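Uncharacterized sugar kinase PH1459 (Pyrococcus horikoshii, PDB 3GBU) binds ATP and is probably a sugar kinase of the PfkB family, possibly a fructokinase. Local coordinates at residues V128-V133 and S155-D160; Y235-L240 and L278-R283; D13-E18 and E29-G34; A191-V196 and I214-K219. The protein carries 1 engineered substitution. One frame throughout, in Å; residues are numbered along the deposited sequence.

Contact 1 of 4, residues V128-V133 and S155-D160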
# COMPACT_ATOMS: atom_id res chain seq x y z
N VAL A 128 -24.05 15.56 10.27
CA VAL A 128 -22.71 14.98 10.34
C VAL A 128 -22.82 13.50 9.97
O VAL A 128 -23.54 12.74 10.61
CB VAL A 128 -22.08 15.14 11.73
CG1 VAL A 128 -20.70 14.45 11.77
CG2 VAL A 128 -21.92 16.63 12.06
N ASN A 129 -22.10 13.13 8.92
CA ASN A 129 -22.11 11.79 8.37
C ASN A 129 -20.82 11.02 8.72
O ASN A 129 -19.72 11.52 8.51
CB ASN A 129 -22.28 11.92 6.86
CG ASN A 129 -22.06 10.63 6.11
OD1 ASN A 129 -22.78 9.67 6.32
ND2 ASN A 129 -21.08 10.62 5.23
N PHE A 130 -20.96 9.81 9.27
CA PHE A 130 -19.77 9.02 9.59
C PHE A 130 -19.91 7.58 9.16
O PHE A 130 -21.03 7.05 9.08
CB PHE A 130 -19.39 9.14 11.08
CG PHE A 130 -20.28 8.37 12.04
CD1 PHE A 130 -19.78 7.24 12.70
CD2 PHE A 130 -21.57 8.80 12.34
CE1 PHE A 130 -20.56 6.57 13.66
CE2 PHE A 130 -22.34 8.14 13.30
CZ PHE A 130 -21.84 7.02 13.96
N GLY A 131 -18.78 6.95 8.84
CA GLY A 131 -18.78 5.56 8.40
C GLY A 131 -18.48 4.52 9.47
O GLY A 131 -18.00 4.89 10.55
N SER A 132 -18.76 3.24 9.20
CA SER A 132 -18.47 2.20 10.18
C SER A 132 -17.05 1.67 9.97
O SER A 132 -16.41 1.20 10.90
CB SER A 132 -19.48 1.04 10.10
OG SER A 132 -19.12 0.07 9.13
N VAL A 133 -16.55 1.78 8.74
CA VAL A 133 -15.20 1.31 8.43
C VAL A 133 -14.14 1.99 9.31
O VAL A 133 -13.23 1.34 9.81
CB VAL A 133 -14.84 1.53 6.94
CG1 VAL A 133 -13.34 1.36 6.72
CG2 VAL A 133 -15.58 0.52 6.09
N SER A 155 -26.49 18.51 15.93
CA SER A 155 -26.46 18.29 14.49
C SER A 155 -27.13 16.95 14.25
O SER A 155 -27.09 16.07 15.11
CB SER A 155 -25.02 18.21 13.98
OG SER A 155 -24.34 19.44 14.08
N LEU A 156 -27.77 16.79 13.10
CA LEU A 156 -28.38 15.51 12.79
C LEU A 156 -27.22 14.56 12.52
O LEU A 156 -26.21 14.95 11.91
CB LEU A 156 -29.28 15.61 11.56
CG LEU A 156 -30.55 16.45 11.76
CD1 LEU A 156 -31.32 16.54 10.45
CD2 LEU A 156 -31.41 15.82 12.86
N ILE A 157 -27.34 13.32 12.99
CA ILE A 157 -26.29 12.34 12.80
C ILE A 157 -26.70 11.31 11.76
O ILE A 157 -27.77 10.73 11.85
CB ILE A 157 -25.98 11.63 14.13
CG1 ILE A 157 -25.65 12.66 15.22
CG2 ILE A 157 -24.86 10.62 13.93
CD1 ILE A 157 -24.47 13.55 14.91
N ALA A 158 -25.84 11.09 10.76
CA ALA A 158 -26.14 10.12 9.71
C ALA A 158 -25.10 9.00 9.73
O ALA A 158 -23.90 9.27 9.78
CB ALA A 158 -26.16 10.80 8.33
N PHE A 159 -25.58 7.76 9.67
CA PHE A 159 -24.69 6.61 9.70
C PHE A 159 -25.00 5.58 8.62
O PHE A 159 -26.11 5.08 8.54
CB PHE A 159 -24.77 5.94 11.08
CG PHE A 159 -23.81 4.80 11.27
CD1 PHE A 159 -22.43 5.03 11.23
CD2 PHE A 159 -24.27 3.50 11.47
CE1 PHE A 159 -21.53 3.98 11.40
CE2 PHE A 159 -23.38 2.45 11.64
CZ PHE A 159 -22.00 2.68 11.61
N ASP A 160 -24.01 5.28 7.78
CA ASP A 160 -24.15 4.26 6.75
C ASP A 160 -23.48 3.01 7.32
O ASP A 160 -22.26 2.96 7.45
CB ASP A 160 -23.42 4.68 5.46
CG ASP A 160 -23.59 3.66 4.33
OD1 ASP A 160 -23.81 2.47 4.62
OD2 ASP A 160 -23.50 4.05 3.15
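Phe-130 and Phe-159 pack against each other on one face of two parallel strands, 128-131 and 156-160, which belong to a beta-alpha-beta unit. Their rings are neither stacked nor perpendicular: the planes meet at 37°, and Phe-159 CD1 sits over one face of the Phe-130 ring, displaced toward its rim, 3.4 Å from Phe-130 CZ. The first torsions produce this overlap. Phe-130 holds CG between its backbone N and carbonyl carbon (chi1 75°), whereas Phe-159 turns CG anti to N (chi1 -175°), and the two rings swing together. Ile-157 completes the tight patch, with CG2 at the edge of the Phe-130 ring, 3.6 Å from CE2. Flat rings and a branched aliphatic chain suit a dry layer of this kind. Ser-132, small enough to fit, sets CB 3.4 Å from Phe-159 CZ.

Packing slackens toward the start of the strands. Val-128 CG2 stands 4.0 Å from Ser-155 CB, and Leu-156, partly exposed, turns its isobutyl group off the other strand. The backbone remains well joined here, Val-128 N giving a bond of 2.8 Å to Leu-156 O and Val-128 O receiving Ala-158 N at the same length.

Below the aromatic face lie helices 140-151 and 172-185: Val-144, Ile-148 and Ser-182 meet Phe-130, while Leu-179 and Ser-182 meet Phe-159. Asn-129 and Ala-158 occupy the other face under Met-250 and Leu-254 of helix 245-259. Strand 4-7 flanks one side and strand 188-192 the other, where Asp-160, its OD1 held by Asn-162 N, makes a salt bridge through OD2 with the ATP-binding Lys-190.

Contact 2 of 4, residues Y235-L240 and L278-R283. With ATP (adenosine-5'-triphosphate), chain E.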
# COMPACT_ATOMS: atom_id res chain seq x y z
N TYR A 235 -35.33 3.48 -10.70
CA TYR A 235 -35.64 4.12 -11.97
C TYR A 235 -35.29 3.09 -13.03
O TYR A 235 -34.43 2.24 -12.80
CB TYR A 235 -34.75 5.35 -12.20
CG TYR A 235 -35.40 6.65 -11.81
CD1 TYR A 235 -36.33 7.26 -12.64
CD2 TYR A 235 -35.08 7.26 -10.61
CE1 TYR A 235 -36.93 8.47 -12.28
CE2 TYR A 235 -35.68 8.46 -10.23
CZ TYR A 235 -36.60 9.06 -11.07
OH TYR A 235 -37.16 10.26 -10.69
N ASN A 236 -35.93 3.18 -14.18
CA ASN A 236 -35.65 2.23 -15.25
C ASN A 236 -34.46 2.74 -16.06
O ASN A 236 -34.61 3.60 -16.92
CB ASN A 236 -36.89 2.06 -16.13
CG ASN A 236 -36.64 1.15 -17.31
OD1 ASN A 236 -35.90 0.17 -17.21
ND2 ASN A 236 -37.27 1.46 -18.43
N VAL A 237 -33.27 2.21 -15.77
CA VAL A 237 -32.07 2.62 -16.48
C VAL A 237 -31.18 1.43 -16.79
O VAL A 237 -31.31 0.36 -16.20
CB VAL A 237 -31.21 3.64 -15.68
CG1 VAL A 237 -32.07 4.75 -15.14
CG2 VAL A 237 -30.46 2.93 -14.56
N ASN A 238 -30.26 1.63 -17.72
CA ASN A 238 -29.30 0.62 -18.10
C ASN A 238 -27.99 1.05 -17.43
O ASN A 238 -27.29 1.94 -17.91
CB ASN A 238 -29.12 0.59 -19.63
CG ASN A 238 -28.18 -0.50 -20.09
OD1 ASN A 238 -27.65 -0.44 -21.19
ND2 ASN A 238 -27.96 -1.50 -19.24
N PRO A 239 -27.66 0.43 -16.28
CA PRO A 239 -26.45 0.75 -15.52
C PRO A 239 -25.12 0.56 -16.25
O PRO A 239 -24.87 -0.48 -16.86
CB PRO A 239 -26.56 -0.16 -14.29
CG PRO A 239 -27.35 -1.32 -14.78
CD PRO A 239 -28.42 -0.64 -15.62
N LEU A 240 -24.28 1.58 -16.18
CA LEU A 240 -22.96 1.53 -16.80
C LEU A 240 -21.95 1.12 -15.72
O LEU A 240 -21.06 0.30 -15.96
CB LEU A 240 -22.59 2.90 -17.37
CG LEU A 240 -21.18 2.98 -17.99
CD1 LEU A 240 -21.17 2.20 -19.31
CD2 LEU A 240 -20.78 4.44 -18.23
N LEU A 278 -28.97 8.06 -12.12
CA LEU A 278 -28.06 8.78 -13.00
C LEU A 278 -26.59 8.53 -12.68
O LEU A 278 -25.75 8.55 -13.59
CB LEU A 278 -28.35 10.28 -12.97
CG LEU A 278 -29.65 10.69 -13.68
CD1 LEU A 278 -29.91 12.17 -13.47
CD2 LEU A 278 -29.55 10.38 -15.17
N SER A 279 -26.27 8.29 -11.42
CA SER A 279 -24.88 8.03 -11.04
C SER A 279 -24.39 6.74 -11.69
O SER A 279 -23.19 6.58 -11.92
CB SER A 279 -24.73 7.94 -9.51
OG SER A 279 -25.13 6.68 -9.03
N THR A 280 -25.31 5.81 -11.97
CA THR A 280 -24.92 4.54 -12.60
C THR A 280 -24.40 4.75 -14.02
O THR A 280 -23.87 3.82 -14.62
CB THR A 280 -26.10 3.56 -12.70
OG1 THR A 280 -27.08 4.08 -13.60
CG2 THR A 280 -26.73 3.33 -11.33
N GLN A 281 -24.54 5.97 -14.53
CA GLN A 281 -24.07 6.30 -15.87
C GLN A 281 -22.64 6.85 -15.86
O GLN A 281 -22.07 7.10 -16.92
CB GLN A 281 -25.01 7.35 -16.51
CG GLN A 281 -26.47 6.92 -16.57
CD GLN A 281 -26.67 5.63 -17.35
OE1 GLN A 281 -26.98 4.58 -16.77
NE2 GLN A 281 -26.48 5.70 -18.66
N LYS A 282 -22.07 7.03 -14.68
CA LYS A 282 -20.70 7.55 -14.54
C LYS A 282 -19.80 6.48 -13.92
O LYS A 282 -20.26 5.66 -13.15
CB LYS A 282 -20.69 8.79 -13.65
CG LYS A 282 -21.58 9.92 -14.15
CD LYS A 282 -21.80 10.97 -13.07
CE LYS A 282 -22.63 12.13 -13.58
NZ LYS A 282 -21.96 12.84 -14.72
N ARG A 283 -18.51 6.50 -14.25
CA ARG A 283 -17.62 5.49 -13.69
C ARG A 283 -16.90 5.92 -12.41
O ARG A 283 -16.72 7.11 -12.17
CB ARG A 283 -16.58 5.04 -14.73
CG ARG A 283 -16.83 3.63 -15.26
CD ARG A 283 -15.59 3.02 -15.92
NE ARG A 283 -15.30 3.56 -17.25
CZ ARG A 283 -16.09 3.39 -18.32
NH1 ARG A 283 -17.21 2.69 -18.21
NH2 ARG A 283 -15.73 3.90 -19.49
PG ATP E . -22.90 -1.22 -1.01
O1G ATP E . -22.98 -2.68 -0.67
O2G ATP E . -21.92 -0.49 -0.11
O3G ATP E . -22.63 -0.99 -2.49
PB ATP E . -25.32 0.38 -1.50
O1B ATP E . -26.30 1.10 -0.60
O2B ATP E . -24.33 1.14 -2.32
O3B ATP E . -24.38 -0.67 -0.67
PA ATP E . -26.57 -0.28 -4.04
O1A ATP E . -25.39 0.27 -4.82
O2A ATP E . -27.25 -1.50 -4.57
O3A ATP E . -26.17 -0.58 -2.48
O5' ATP E . -27.68 0.87 -3.82
C5' ATP E . -27.46 2.25 -4.14
C4' ATP E . -28.75 2.77 -4.77
O4' ATP E . -28.44 3.07 -6.14
C3' ATP E . -29.89 1.74 -4.88
O3' ATP E . -30.73 1.73 -3.75
C2' ATP E . -30.60 2.13 -6.13
O2' ATP E . -31.64 3.08 -5.91
C1' ATP E . -29.51 2.70 -7.01
N9 ATP E . -29.14 1.60 -7.97
C8 ATP E . -28.20 0.63 -7.85
N7 ATP E . -28.16 -0.18 -8.94
C5 ATP E . -29.09 0.28 -9.80
C6 ATP E . -29.60 -0.07 -11.14
N6 ATP E . -29.09 -1.12 -11.81
N1 ATP E . -30.61 0.69 -11.69
C2 ATP E . -31.16 1.76 -11.04
N3 ATP E . -30.74 2.14 -9.81
C4 ATP E . -29.73 1.46 -9.16
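Leu-240 N donates to Thr-280 O (2.8 Å), a bent bond of 142° at the hydrogen, and so ties the loop that follows strand 228-233 to a type I beta turn, Ser-279 to Lys-282, at the end of helix 265-279. Together the loop and the turn form one wall of the adenine pocket of this PfkB-family kinase.

Thr-280 carries the centre of the contact. Its CB lies 4.1 Å from Pro-239 CB, and its two branches do different work. CG2 stands over a face of the adenine, 4.1 Å from ATP C5 on the bond shared by the two rings. OG1, placed between the backbone N and the carbonyl carbon (chi1 66°), turns back to bond Ala-277 O in the preceding helical turn, which satisfies the hydroxyl within this largely apolar spot. A glycine here would probably leave that adenine face without its methyl neighbour, the Ala-277 carbonyl without its hydroxyl partner and a gap beside Pro-239.

Near N1 and N6 the loop supplies carbon, obliquely and from the same side of the base as Thr-280. Val-237 CG2 approaches ATP N1 to 3.6 Å and also touches Thr-280 OG1, while Pro-239 sets CG 3.4 Å from ATP N6. A rigid proline and a compact valine suit a wall that must follow the outline of a flat base.

Beyond the pocket the contact runs out to the surface. Leu-240 extends with CG anti to its N (chi1 177°) across the turn, and its CD2 ends 3.2 Å from Gln-281 O and 4.0 Å from Arg-283 NH1.

Contact 3 of 4, residues D13-E18 and E29-G34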
# COMPACT_ATOMS: atom_id res chain seq x y z
N ASP A 13 -7.64 4.21 -3.72
CA ASP A 13 -8.13 2.94 -4.23
C ASP A 13 -7.21 2.58 -5.40
O ASP A 13 -7.03 3.38 -6.32
CB ASP A 13 -9.56 3.06 -4.79
CG ASP A 13 -10.63 3.06 -3.71
OD1 ASP A 13 -10.38 2.58 -2.60
OD2 ASP A 13 -11.76 3.52 -4.00
N LEU A 14 -6.61 1.40 -5.36
CA LEU A 14 -5.77 0.94 -6.46
C LEU A 14 -6.67 -0.09 -7.13
O LEU A 14 -6.81 -1.23 -6.69
CB LEU A 14 -4.48 0.32 -5.90
CG LEU A 14 -3.70 1.45 -5.21
CD1 LEU A 14 -2.79 0.91 -4.13
CD2 LEU A 14 -2.93 2.23 -6.25
N ILE A 15 -7.32 0.37 -8.19
CA ILE A 15 -8.29 -0.42 -8.93
C ILE A 15 -7.71 -1.26 -10.05
O ILE A 15 -7.09 -0.74 -10.97
CB ILE A 15 -9.39 0.52 -9.48
CG1 ILE A 15 -9.99 1.33 -8.31
CG2 ILE A 15 -10.46 -0.27 -10.22
CD1 ILE A 15 -11.06 2.33 -8.71
N SER A 16 -7.91 -2.57 -9.95
CA SER A 16 -7.43 -3.51 -10.97
C SER A 16 -8.01 -3.08 -12.32
O SER A 16 -9.23 -2.95 -12.44
CB SER A 16 -7.91 -4.92 -10.65
OG SER A 16 -7.36 -5.40 -9.44
N VAL A 17 -7.17 -2.85 -13.32
CA VAL A 17 -7.67 -2.44 -14.63
C VAL A 17 -8.20 -3.63 -15.41
O VAL A 17 -8.98 -3.47 -16.35
CB VAL A 17 -6.60 -1.73 -15.48
CG1 VAL A 17 -6.00 -0.58 -14.72
CG2 VAL A 17 -5.53 -2.72 -15.91
N GLU A 18 -7.77 -4.83 -15.04
CA GLU A 18 -8.22 -6.03 -15.72
C GLU A 18 -8.87 -7.01 -14.76
O GLU A 18 -8.76 -6.87 -13.54
CB GLU A 18 -7.04 -6.70 -16.43
CG GLU A 18 -5.86 -6.97 -15.53
CD GLU A 18 -4.55 -6.86 -16.29
OE1 GLU A 18 -4.38 -7.58 -17.29
OE2 GLU A 18 -3.69 -6.04 -15.88
N GLU A 29 -5.01 1.29 -11.31
CA GLU A 29 -5.26 2.70 -11.58
C GLU A 29 -5.63 3.32 -10.23
O GLU A 29 -6.52 2.83 -9.52
CB GLU A 29 -6.42 2.81 -12.58
CG GLU A 29 -6.69 4.19 -13.11
CD GLU A 29 -7.82 4.22 -14.15
OE1 GLU A 29 -8.96 3.79 -13.82
OE2 GLU A 29 -7.56 4.68 -15.29
N LYS A 30 -4.95 4.40 -9.85
CA LYS A 30 -5.23 5.02 -8.56
C LYS A 30 -6.30 6.11 -8.63
O LYS A 30 -6.31 6.93 -9.55
CB LYS A 30 -3.94 5.56 -7.93
CG LYS A 30 -3.62 7.03 -8.16
CD LYS A 30 -2.41 7.43 -7.29
CE LYS A 30 -2.32 8.94 -7.07
NZ LYS A 30 -2.22 9.68 -8.35
N HIS A 31 -7.22 6.07 -7.67
CA HIS A 31 -8.31 7.03 -7.57
C HIS A 31 -8.62 7.31 -6.10
O HIS A 31 -8.23 6.54 -5.23
CB HIS A 31 -9.59 6.48 -8.21
CG HIS A 31 -9.47 6.21 -9.67
ND1 HIS A 31 -9.48 7.21 -10.62
CD2 HIS A 31 -9.29 5.05 -10.35
CE1 HIS A 31 -9.32 6.67 -11.82
NE2 HIS A 31 -9.20 5.36 -11.68
N PRO A 32 -9.32 8.42 -5.82
CA PRO A 32 -9.67 8.76 -4.44
C PRO A 32 -10.79 7.83 -3.98
O PRO A 32 -11.71 7.54 -4.75
CB PRO A 32 -10.13 10.21 -4.53
CG PRO A 32 -9.50 10.72 -5.80
CD PRO A 32 -9.62 9.54 -6.73
N GLY A 33 -10.73 7.37 -2.73
CA GLY A 33 -11.76 6.49 -2.22
C GLY A 33 -12.10 6.74 -0.75
O GLY A 33 -11.47 7.56 -0.08
N GLY A 34 -13.09 6.01 -0.25
CA GLY A 34 -13.52 6.17 1.13
C GLY A 34 -14.94 6.69 1.15
O GLY A 34 -15.19 7.82 0.73
O HOH W 1 -11.88 4.95 -6.10
O HOH W 2 -14.03 4.11 -2.36
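Asp-13 and His-31 form a hydrogen-bonded pair in a beta hairpin, strand 11-16 against strand 27-33, in the smaller sheet of the protein, which probably corresponds to the lid of PfkB-family kinases. Backbone bonds come first: Asp-13 N to His-31 O (2.8 Å), returned by His-31 N to Asp-13 O, and a second such pair joining Ile-15 and Glu-29. Between them Leu-14 and Lys-30 form the non-hydrogen-bonded pair.

Water-mediated links reinforce the hairpin beyond the Asp-13/His-31 pair. Asp-13 OD2 accepts from two waters: one also donates to Pro-32 O (2.9 Å), and the other, 2.9 Å from OD2, accepts from Gly-34 N just before a helix. The carboxylate lies so near Gly-33, with OD2 3.5 Å from CA, that a side chain at Gly-33 would collide with it. A leucine in place of Asp-13 would probably leave both waters without their common acceptor and residues 32-34 less firmly tied to strand 11-16.

Apolar contacts are modest. On the Leu-14 face, Leu-14 CD2 rests on Lys-30 CB (3.9 Å); the amine of Lys-30 continues to Val-25 O and Lys-23 O of the second subunit, whose strand also pairs with Glu-29. On the other face Ile-15 CD1 meets His-31 CD2 at 3.6 Å.

That imidazole is steadied by a charged neighbour two residues away on the same face. Glu-29, its chain extended (chi1 -172°), brings OE1 into the ring plane, where His-31 NE2 donates to it at 2.7 Å, arriving 54° above the carboxylate plane.

Contact 4 of 4, residues A191-V196 and I214-K219. With ATP (adenosine-5'-triphosphate), chain E.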
# COMPACT_ATOMS: atom_id res chain seq x y z
N ALA A 191 -28.62 1.35 5.23
CA ALA A 191 -28.12 -0.02 5.25
C ALA A 191 -28.77 -0.86 4.17
O ALA A 191 -29.89 -0.58 3.75
CB ALA A 191 -28.37 -0.65 6.61
N SER A 192 -28.05 -1.88 3.72
CA SER A 192 -28.59 -2.77 2.71
C SER A 192 -29.47 -3.78 3.45
O SER A 192 -29.30 -4.00 4.65
CB SER A 192 -27.46 -3.51 1.99
OG SER A 192 -26.87 -4.48 2.84
N GLU A 193 -30.41 -4.39 2.73
CA GLU A 193 -31.29 -5.37 3.35
C GLU A 193 -30.43 -6.46 3.97
O GLU A 193 -30.70 -6.95 5.07
CB GLU A 193 -32.22 -5.99 2.30
CG GLU A 193 -33.36 -6.79 2.90
CD GLU A 193 -34.11 -7.61 1.87
OE1 GLU A 193 -35.31 -7.89 2.10
OE2 GLU A 193 -33.51 -7.99 0.84
N GLU A 194 -29.37 -6.83 3.26
CA GLU A 194 -28.46 -7.86 3.72
C GLU A 194 -27.84 -7.48 5.07
O GLU A 194 -27.69 -8.34 5.95
CB GLU A 194 -27.36 -8.06 2.68
CG GLU A 194 -26.44 -9.22 2.98
CD GLU A 194 -25.45 -9.46 1.87
OE1 GLU A 194 -25.88 -9.81 0.75
OE2 GLU A 194 -24.23 -9.31 2.11
N GLU A 195 -27.49 -6.21 5.25
CA GLU A 195 -26.90 -5.76 6.51
C GLU A 195 -27.96 -5.74 7.60
O GLU A 195 -27.67 -6.07 8.76
CB GLU A 195 -26.27 -4.37 6.33
CG GLU A 195 -25.16 -4.38 5.28
CD GLU A 195 -24.66 -2.99 4.94
OE1 GLU A 195 -25.46 -2.04 5.01
OE2 GLU A 195 -23.46 -2.86 4.58
N VAL A 196 -29.18 -5.37 7.24
CA VAL A 196 -30.28 -5.33 8.20
C VAL A 196 -30.54 -6.73 8.76
O VAL A 196 -30.76 -6.90 9.95
CB VAL A 196 -31.58 -4.82 7.57
CG1 VAL A 196 -32.73 -4.99 8.56
CG2 VAL A 196 -31.42 -3.36 7.17
N ILE A 214 -33.38 1.61 3.74
CA ILE A 214 -32.89 0.26 3.50
C ILE A 214 -32.78 0.07 2.00
O ILE A 214 -33.78 0.20 1.29
CB ILE A 214 -33.83 -0.81 4.06
CG1 ILE A 214 -34.13 -0.56 5.54
CG2 ILE A 214 -33.22 -2.18 3.86
CD1 ILE A 214 -32.91 -0.45 6.40
N THR A 215 -31.58 -0.23 1.51
CA THR A 215 -31.39 -0.43 0.08
C THR A 215 -31.60 -1.87 -0.33
O THR A 215 -31.25 -2.80 0.39
CB THR A 215 -29.99 0.07 -0.39
OG1 THR A 215 -28.94 -0.66 0.25
CG2 THR A 215 -29.83 1.55 -0.07
N LEU A 216 -32.20 -2.05 -1.50
CA LEU A 216 -32.48 -3.38 -2.03
C LEU A 216 -31.71 -3.57 -3.33
O LEU A 216 -32.09 -4.36 -4.19
CB LEU A 216 -33.98 -3.52 -2.27
CG LEU A 216 -34.81 -3.15 -1.03
CD1 LEU A 216 -36.28 -3.00 -1.39
CD2 LEU A 216 -34.60 -4.22 0.03
N GLY A 217 -30.61 -2.84 -3.46
CA GLY A 217 -29.79 -2.94 -4.65
C GLY A 217 -30.46 -2.39 -5.89
O GLY A 217 -31.07 -1.32 -5.86
N PRO A 218 -30.36 -3.11 -7.02
CA PRO A 218 -30.97 -2.67 -8.27
C PRO A 218 -32.50 -2.61 -8.22
O PRO A 218 -33.12 -2.03 -9.11
CB PRO A 218 -30.46 -3.69 -9.29
CG PRO A 218 -30.28 -4.92 -8.46
CD PRO A 218 -29.64 -4.38 -7.21
N LYS A 219 -33.09 -3.20 -7.18
CA LYS A 219 -34.55 -3.18 -7.04
C LYS A 219 -35.07 -1.91 -6.38
O LYS A 219 -36.27 -1.74 -6.19
CB LYS A 219 -35.03 -4.40 -6.23
CG LYS A 219 -35.18 -5.67 -7.04
CD LYS A 219 -34.19 -6.73 -6.62
CE LYS A 219 -32.76 -6.32 -6.91
NZ LYS A 219 -31.80 -7.39 -6.53
PG ATP E . -22.90 -1.22 -1.01
O1G ATP E . -22.98 -2.68 -0.67
O2G ATP E . -21.92 -0.49 -0.11
O3G ATP E . -22.63 -0.99 -2.49
PB ATP E . -25.32 0.38 -1.50
O1B ATP E . -26.30 1.10 -0.60
O2B ATP E . -24.33 1.14 -2.32
O3B ATP E . -24.38 -0.67 -0.67
PA ATP E . -26.57 -0.28 -4.04
O1A ATP E . -25.39 0.27 -4.82
O2A ATP E . -27.25 -1.50 -4.57
O3A ATP E . -26.17 -0.58 -2.48
O5' ATP E . -27.68 0.87 -3.82
C5' ATP E . -27.46 2.25 -4.14
C4' ATP E . -28.75 2.77 -4.77
O4' ATP E . -28.44 3.07 -6.14
C3' ATP E . -29.89 1.74 -4.88
O3' ATP E . -30.73 1.73 -3.75
C2' ATP E . -30.60 2.13 -6.13
O2' ATP E . -31.64 3.08 -5.91
C1' ATP E . -29.51 2.70 -7.01
N9 ATP E . -29.14 1.60 -7.97
C8 ATP E . -28.20 0.63 -7.85
N7 ATP E . -28.16 -0.18 -8.94
C5 ATP E . -29.09 0.28 -9.80
C6 ATP E . -29.60 -0.07 -11.14
N6 ATP E . -29.09 -1.12 -11.81
N1 ATP E . -30.61 0.69 -11.69
C2 ATP E . -31.16 1.76 -11.04
N3 ATP E . -30.74 2.14 -9.81
C4 ATP E . -29.73 1.46 -9.16
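Ala-191 O is gripped twice by the neighbouring strand: Thr-215 N donates to it at 2.8 Å, and Ile-214 CA brings a C-H toward it at 3.1 Å. The same threonine's O takes Glu-193 N, two residues past Ala-191, at 3.0 Å. Thus strands 188-192 and 211-215 run parallel right up to the first turn of helix 193-200, the helix of their own beta-alpha-beta unit.

Ser-192 turns the strand into that helix. Its OG accepts from Glu-195 N, while its own N donates to Glu-195 OE1 (2.9 Å), the reciprocal pair of a capping box; serine's short hydroxyl and glutamate's longer reach suit the two places. Glu-195 OE2 also holds Leu-163 N.

The apolar side lies under the helix. Val-196 CG2 presses on Ile-214 CD1 at 3.4 Å, tighter than usual for two carbons, with the side chains crossing at about a right angle. Leu-216 CD2 lies against the aliphatic part of Glu-193, 3.7 Å from CB.

Thr-215, an ATP-binding residue, places OG1 between its backbone N and carbonyl carbon (chi1 61°), 3.3 Å from both Ser-192 CA and ATP O1B, and its CG2 also borders the phosphate. Past Gly-217, Pro-218 CB approaches ATP N6. The chemistry implies a division of labour: backbone bonds and the cap fix the strand ends, consistent with a firm base from which Thr-215 and Pro-218 meet the nucleotide.

Overall arrangement
Contact 1 is the core of the set: its residues are nearly all buried, and aromatic and aliphatic packing dominates. Contact 4 belongs to the same large sheet, strands 156-160 and 188-192 being neighbours, but lies at strand ends, where capping bonds and the nucleotide replace ring packing. Contact 2 is at the surface, about 18 Å from contact 4 between centres, yet both touch ATP: Thr-280 and Pro-218 lie over opposite faces of the adenine. Contact 3 stands apart in the smaller sheet, where backbone bonds between antiparallel strands, waters and an interface with the second subunit prevail. Contacts 1 and 4 each join strands of a beta-alpha-beta unit, contact 3 a hairpin, and contact 2 a loop and a turn.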